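Local coordinates for probable porin (Pseudomonas aeruginosa, PDB 2Y0H), which probably forms a pore for small solutes across the outer membrane, as a member of the OprD family of porins, at residues A118-R124 and G279-Y284; D163-M167 and P275-Y280. One frame throughout, in Å; residues are numbered along the deposited sequence.

Interaction 1. Residues A118-R124 and G279-Y284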
loop_
_atom_site.group_PDB
_atom_site.type_symbol
_atom_site.label_atom_id
_atom_site.label_comp_id
_atom_site.label_asym_id
_atom_site.label_seq_id
_atom_site.Cartn_x
_atom_site.Cartn_y
_atom_site.Cartn_z
ATOM N N ALA A 118 -0.440 8.496 -0.772
ATOM C CA ALA A 118 -0.035 8.087 0.578
ATOM C C ALA A 118 -0.749 6.789 0.943
ATOM O O ALA A 118 -1.859 6.803 1.491
ATOM C CB ALA A 118 -0.363 9.168 1.598
ATOM N N PHE A 119 -0.114 5.669 0.611
ATOM C CA PHE A 119 -0.719 4.367 0.808
ATOM C C PHE A 119 0.112 3.633 1.854
ATOM O O PHE A 119 1.191 3.120 1.549
ATOM C CB PHE A 119 -0.755 3.586 -0.506
ATOM C CG PHE A 119 -1.787 2.494 -0.529
ATOM C CD1 PHE A 119 -1.549 1.288 0.102
ATOM C CD2 PHE A 119 -3.004 2.687 -1.163
ATOM C CE1 PHE A 119 -2.504 0.282 0.096
ATOM C CE2 PHE A 119 -3.962 1.689 -1.177
ATOM C CZ PHE A 119 -3.710 0.483 -0.549
ATOM N N ARG A 120 -0.386 3.630 3.091
ATOM C CA ARG A 120 0.380 3.142 4.231
ATOM C C ARG A 120 0.746 1.669 4.054
ATOM O O ARG A 120 -0.043 0.865 3.567
ATOM C CB ARG A 120 -0.373 3.380 5.555
ATOM C CG ARG A 120 -1.393 2.298 5.894
ATOM C CD ARG A 120 -2.385 2.126 4.746
ATOM N NE ARG A 120 -2.759 0.727 4.505
ATOM C CZ ARG A 120 -2.901 -0.174 5.467
ATOM N NH1 ARG A 120 -2.700 0.173 6.725
ATOM N NH2 ARG A 120 -3.254 -1.412 5.177
ATOM N N ASP A 121 1.977 1.344 4.414
ATOM C CA ASP A 121 2.502 -0.002 4.294
ATOM C C ASP A 121 1.798 -0.976 5.234
ATOM O O ASP A 121 1.554 -0.652 6.399
ATOM C CB ASP A 121 3.996 0.015 4.609
ATOM C CG ASP A 121 4.588 -1.372 4.683
ATOM O OD1 ASP A 121 4.258 -2.205 3.819
ATOM O OD2 ASP A 121 5.386 -1.620 5.605
ATOM N N ASP A 122 1.473 -2.166 4.727
ATOM C CA ASP A 122 0.983 -3.256 5.576
ATOM C C ASP A 122 1.408 -4.636 5.089
ATOM O O ASP A 122 0.710 -5.615 5.325
ATOM C CB ASP A 122 -0.545 -3.243 5.724
ATOM C CG ASP A 122 -1.032 -4.241 6.791
ATOM O OD1 ASP A 122 -0.377 -4.344 7.850
ATOM O OD2 ASP A 122 -2.063 -4.912 6.576
ATOM N N VAL A 123 2.555 -4.715 4.430
ATOM C CA VAL A 123 3.033 -5.987 3.933
ATOM C C VAL A 123 4.112 -6.552 4.846
ATOM O O VAL A 123 4.746 -7.552 4.522
ATOM C CB VAL A 123 3.577 -5.868 2.497
ATOM C CG1 VAL A 123 2.493 -5.334 1.568
ATOM C CG2 VAL A 123 4.805 -4.983 2.472
ATOM N N ARG A 124 4.328 -5.898 5.984
ATOM C CA ARG A 124 5.278 -6.394 6.969
ATOM C C ARG A 124 4.521 -6.892 8.182
ATOM O O ARG A 124 3.432 -7.448 8.049
ATOM C CB ARG A 124 6.273 -5.302 7.373
ATOM C CG ARG A 124 7.144 -4.812 6.223
ATOM C CD ARG A 124 7.738 -3.438 6.516
ATOM N NE ARG A 124 8.886 -3.197 5.656
ATOM C CZ ARG A 124 8.805 -2.957 4.350
ATOM N NH1 ARG A 124 7.618 -2.906 3.751
ATOM N NH2 ARG A 124 9.911 -2.765 3.639
ATOM N N GLY A 279 9.370 5.424 5.385
ATOM C CA GLY A 279 8.715 4.429 6.219
ATOM C C GLY A 279 8.159 3.276 5.398
ATOM O O GLY A 279 7.207 2.617 5.800
ATOM N N TYR A 280 8.750 3.040 4.238
ATOM C CA TYR A 280 8.299 1.967 3.348
ATOM C C TYR A 280 6.828 2.094 2.930
ATOM O O TYR A 280 6.146 1.104 2.672
ATOM C CB TYR A 280 8.580 0.593 3.972
ATOM C CG TYR A 280 10.059 0.316 4.158
ATOM C CD1 TYR A 280 10.869 -0.003 3.067
ATOM C CD2 TYR A 280 10.648 0.384 5.417
ATOM C CE1 TYR A 280 12.221 -0.259 3.226
ATOM C CE2 TYR A 280 12.001 0.132 5.589
ATOM C CZ TYR A 280 12.782 -0.190 4.489
ATOM O OH TYR A 280 14.127 -0.441 4.654
ATOM N N THR A 281 6.345 3.324 2.880
ATOM C CA THR A 281 5.042 3.596 2.318
ATOM C C THR A 281 4.974 2.935 0.949
ATOM O O THR A 281 5.950 2.915 0.210
ATOM C CB THR A 281 4.843 5.103 2.174
ATOM O OG1 THR A 281 5.222 5.730 3.403
ATOM C CG2 THR A 281 3.389 5.429 1.869
ATOM N N THR A 282 3.822 2.379 0.623
ATOM C CA THR A 282 3.669 1.601 -0.599
ATOM C C THR A 282 3.441 2.556 -1.761
ATOM O O THR A 282 2.508 3.354 -1.726
ATOM C CB THR A 282 2.453 0.664 -0.480
ATOM O OG1 THR A 282 2.551 -0.094 0.735
ATOM C CG2 THR A 282 2.360 -0.277 -1.673
ATOM N N PRO A 283 4.306 2.492 -2.784
ATOM C CA PRO A 283 4.088 3.298 -3.991
ATOM C C PRO A 283 2.861 2.741 -4.719
ATOM O O PRO A 283 2.771 1.532 -4.932
ATOM C CB PRO A 283 5.352 3.041 -4.827
ATOM C CG PRO A 283 6.276 2.211 -3.972
ATOM C CD PRO A 283 5.432 1.558 -2.932
ATOM N N TYR A 284 1.917 3.602 -5.067
ATOM C CA TYR A 284 0.666 3.163 -5.662
ATOM C C TYR A 284 0.855 2.906 -7.170
ATOM O O TYR A 284 0.417 3.696 -8.003
ATOM C CB TYR A 284 -0.402 4.233 -5.406
ATOM C CG TYR A 284 -1.807 3.793 -5.732
ATOM C CD1 TYR A 284 -2.397 2.736 -5.050
ATOM C CD2 TYR A 284 -2.537 4.422 -6.735
ATOM C CE1 TYR A 284 -3.693 2.322 -5.353
ATOM C CE2 TYR A 284 -3.832 4.022 -7.041
ATOM C CZ TYR A 284 -4.401 2.974 -6.352
ATOM O OH TYR A 284 -5.684 2.575 -6.655
HETATM O O HOH W 1 2.059 5.983 -1.246
HETATM O O HOH W 2 0.662 -1.673 1.800
HETATM O O HOH W 3 6.457 0.190 7.320
#

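Interaction 2. Residues D163-M167 and P275-Y280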
loop_
_atom_site.group_PDB
_atom_site.type_symbol
_atom_site.label_atom_id
_atom_site.label_comp_id
_atom_site.label_asym_id
_atom_site.label_seq_id
_atom_site.Cartn_x
_atom_site.Cartn_y
_atom_site.Cartn_z
ATOM N N ASP A 163 8.930 13.140 11.607
ATOM C CA ASP A 163 8.939 14.009 10.427
ATOM C C ASP A 163 9.169 13.207 9.166
ATOM O O ASP A 163 9.822 12.162 9.182
ATOM C CB ASP A 163 9.958 15.141 10.530
ATOM C CG ASP A 163 9.621 16.114 11.623
ATOM O OD1 ASP A 163 8.475 16.063 12.116
ATOM O OD2 ASP A 163 10.501 16.912 11.995
ATOM N N MET A 164 8.632 13.728 8.071
ATOM C CA MET A 164 8.531 12.996 6.819
ATOM C C MET A 164 9.502 13.488 5.747
ATOM O O MET A 164 9.892 14.659 5.713
ATOM C CB MET A 164 7.089 13.056 6.315
ATOM C CG MET A 164 6.132 12.315 7.221
ATOM S SD MET A 164 4.421 12.800 6.978
ATOM C CE MET A 164 4.453 14.513 7.543
ATOM N N TYR A 165 9.890 12.579 4.868
ATOM C CA TYR A 165 10.828 12.916 3.809
ATOM C C TYR A 165 10.628 11.913 2.682
ATOM O O TYR A 165 9.937 10.913 2.861
ATOM C CB TYR A 165 12.274 12.931 4.340
ATOM C CG TYR A 165 12.722 11.641 5.022
ATOM C CD1 TYR A 165 12.429 11.395 6.363
ATOM C CD2 TYR A 165 13.421 10.669 4.315
ATOM C CE1 TYR A 165 12.838 10.226 6.984
ATOM C CE2 TYR A 165 13.829 9.500 4.920
ATOM C CZ TYR A 165 13.536 9.281 6.251
ATOM O OH TYR A 165 13.939 8.110 6.843
ATOM N N ILE A 166 11.190 12.193 1.512
ATOM C CA ILE A 166 11.134 11.245 0.405
ATOM C C ILE A 166 11.958 10.026 0.776
ATOM O O ILE A 166 13.095 10.165 1.233
ATOM C CB ILE A 166 11.686 11.845 -0.906
ATOM C CG1 ILE A 166 10.781 12.987 -1.412
ATOM C CG2 ILE A 166 11.887 10.731 -1.959
ATOM C CD1 ILE A 166 11.436 13.900 -2.457
ATOM N N MET A 167 11.379 8.841 0.581
ATOM C CA MET A 167 12.072 7.577 0.842
ATOM C C MET A 167 13.393 7.519 0.078
ATOM O O MET A 167 13.405 7.639 -1.150
ATOM C CB MET A 167 11.197 6.404 0.402
ATOM C CG MET A 167 11.782 5.017 0.695
ATOM S SD MET A 167 11.668 4.536 2.435
ATOM C CE MET A 167 13.067 5.408 3.153
ATOM N N PRO A 275 8.917 9.381 -6.122
ATOM C CA PRO A 275 8.896 9.796 -4.710
ATOM C C PRO A 275 7.751 9.157 -3.929
ATOM O O PRO A 275 6.591 9.252 -4.347
ATOM C CB PRO A 275 8.686 11.311 -4.792
ATOM C CG PRO A 275 9.057 11.681 -6.221
ATOM C CD PRO A 275 8.657 10.507 -7.034
ATOM N N VAL A 276 8.089 8.490 -2.828
ATOM C CA VAL A 276 7.106 8.085 -1.826
ATOM C C VAL A 276 7.562 8.591 -0.478
ATOM O O VAL A 276 8.759 8.824 -0.277
ATOM C CB VAL A 276 6.934 6.546 -1.751
ATOM C CG1 VAL A 276 6.128 6.045 -2.934
ATOM C CG2 VAL A 276 8.300 5.842 -1.693
ATOM N N LEU A 277 6.616 8.758 0.445
ATOM C CA LEU A 277 6.942 9.092 1.832
ATOM C C LEU A 277 7.795 8.000 2.489
ATOM O O LEU A 277 7.629 6.812 2.200
ATOM C CB LEU A 277 5.663 9.311 2.649
ATOM C CG LEU A 277 4.797 10.502 2.218
ATOM C CD1 LEU A 277 3.468 10.540 2.974
ATOM C CD2 LEU A 277 5.564 11.808 2.404
ATOM N N ASN A 278 8.699 8.410 3.375
ATOM C CA ASN A 278 9.560 7.479 4.103
ATOM C C ASN A 278 8.742 6.517 4.967
ATOM O O ASN A 278 7.573 6.771 5.262
ATOM C CB ASN A 278 10.493 8.258 5.023
ATOM C CG ASN A 278 9.730 8.972 6.104
ATOM O OD1 ASN A 278 8.993 9.922 5.829
ATOM N ND2 ASN A 278 9.839 8.481 7.333
ATOM N N GLY A 279 9.370 5.424 5.385
ATOM C CA GLY A 279 8.715 4.429 6.219
ATOM C C GLY A 279 8.159 3.276 5.398
ATOM O O GLY A 279 7.207 2.617 5.800
ATOM N N TYR A 280 8.750 3.040 4.238
ATOM C CA TYR A 280 8.299 1.967 3.348
ATOM C C TYR A 280 6.828 2.094 2.930
ATOM O O TYR A 280 6.146 1.104 2.672
ATOM C CB TYR A 280 8.580 0.593 3.972
ATOM C CG TYR A 280 10.059 0.316 4.158
ATOM C CD1 TYR A 280 10.869 -0.003 3.067
ATOM C CD2 TYR A 280 10.648 0.384 5.417
ATOM C CE1 TYR A 280 12.221 -0.259 3.226
ATOM C CE2 TYR A 280 12.001 0.132 5.589
ATOM C CZ TYR A 280 12.782 -0.190 4.489
ATOM O OH TYR A 280 14.127 -0.441 4.654
HETATM O O HOH W 4 11.243 7.620 -2.940
#

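Interaction 1. Residues A118-R124 and G279-Y284
G279 meets D121 through solvent: one water donates to G279 O and to D121 OD2, 2.7 Å from the latter. The same carboxylate oxygen takes a weak bond from R124 NH1 within a salt bridge, while D121 OD1 accepts from V123 N, 3.1 Å away, and closes an Asx turn. D121 thus shapes its own loop and, through the weak bond, probably steadies the arginine that Y280 receives.

Y280 offers that arginine a ring face. The guanidinium lies flat on it, planes 24° apart and centres 4.0 Å apart, displaced toward the CG end so that R124 NH2 stands over CG and CD1; it is an off-centre cation-pi stack. R124 reaches there on a chain extended from CG to NE. The carbonyl of Y280 meanwhile packs against D121, with Y280 O 3.1 Å from D121 CB.

At T281 the two branches part company. CG2, anti to the backbone N (OG1 has chi1 -48°), sits 3.2 Å from F119 O, whereas OG1 turns to L277 O and Q128 NE2.

T282 supplies the direct backbone hydrogen bond, T282 N to F119 O at 2.9 Å, with an angle of 150° at the hydrogen. A water joins F119 N to T282 O, and another links T282 OG1 with R120 O and D122 N. Beside them the T282 and F119 side chains run the same way, CB against CD1.

Y284 ends the walk: its CD1 lies 3.9 Å from F119 CD2, the nearly parallel rings displaced until little overlap remains.

Two loops, joining strands 104-108 to 129-137 and 259-269 to 300-309, meet about 4 Å from the centre of the chain, inside the barrel, consistent with the inward-folded third and seventh extracellular loops that constrict the channel in OprD-family porins.

Interaction 2. Residues D163-M167 and P275-Y280
V276 O is gripped by two neighbouring groups of the facing chain: M167 N donates a nearly linear bond to it (2.8 Å, 177°), and the CA-H of I166 adds a longer C-H...O contact. Next to this, N278 N donates to Y165 O, also at 2.8 Å, though the bond is more bent. A water carries the pairing further, from M167 O to V276 N.

N278 then repays Y165 twice more. Its OD1 accepts from Y165 N at 3.0 Å, the donor lying well above the carbonyl plane, and its CB rests over the centre of the Y165 ring, 3.5 Å from the centroid, as a CH-pi contact. A chi1 of 65° brings CG of N278 over the CD1-CE1 side of the ring, and the turn about CB-CG then sets the amide almost parallel to it, 13° apart, with ND2 near CE1. Backbone bond and stack together hold the amide flat.

Around this polar centre the packing is apolar. M167 CB touches V276 CG2 at 3.6 Å, I166 CG2 meets P275, and M164 CB approaches L277 CD2; Y204 of strand 204-216 borders both I166 and L277.

The result is a short backbone bridge, reinforced by an asparagine, between the loops joining strands 143-154 to 178-186 and 259-269 to 300-309, by strand order the fourth and seventh extracellular loops of an 18-stranded OprD-type barrel.

Interactions 1 and 2 lie side by side, their centres about 10 Å apart, because both use the one long loop between strands 259-269 and 300-309. Residues 118-124 come first along the chain, 163-167 next, and 275-284 last, with G279 and Y280 common to both contacts. The Y280 ring is approached from both faces: R124 lies on one, and M167 SD stands farther off over the other, 4.9 Å from the centroid of the Y280 ring, a Met-aromatic contact. V276 CG1 also packs on P283 CA. A single loop thus joins two others, interaction 1 lying closer to the chain centre, consistent with loops that jointly narrow the pore.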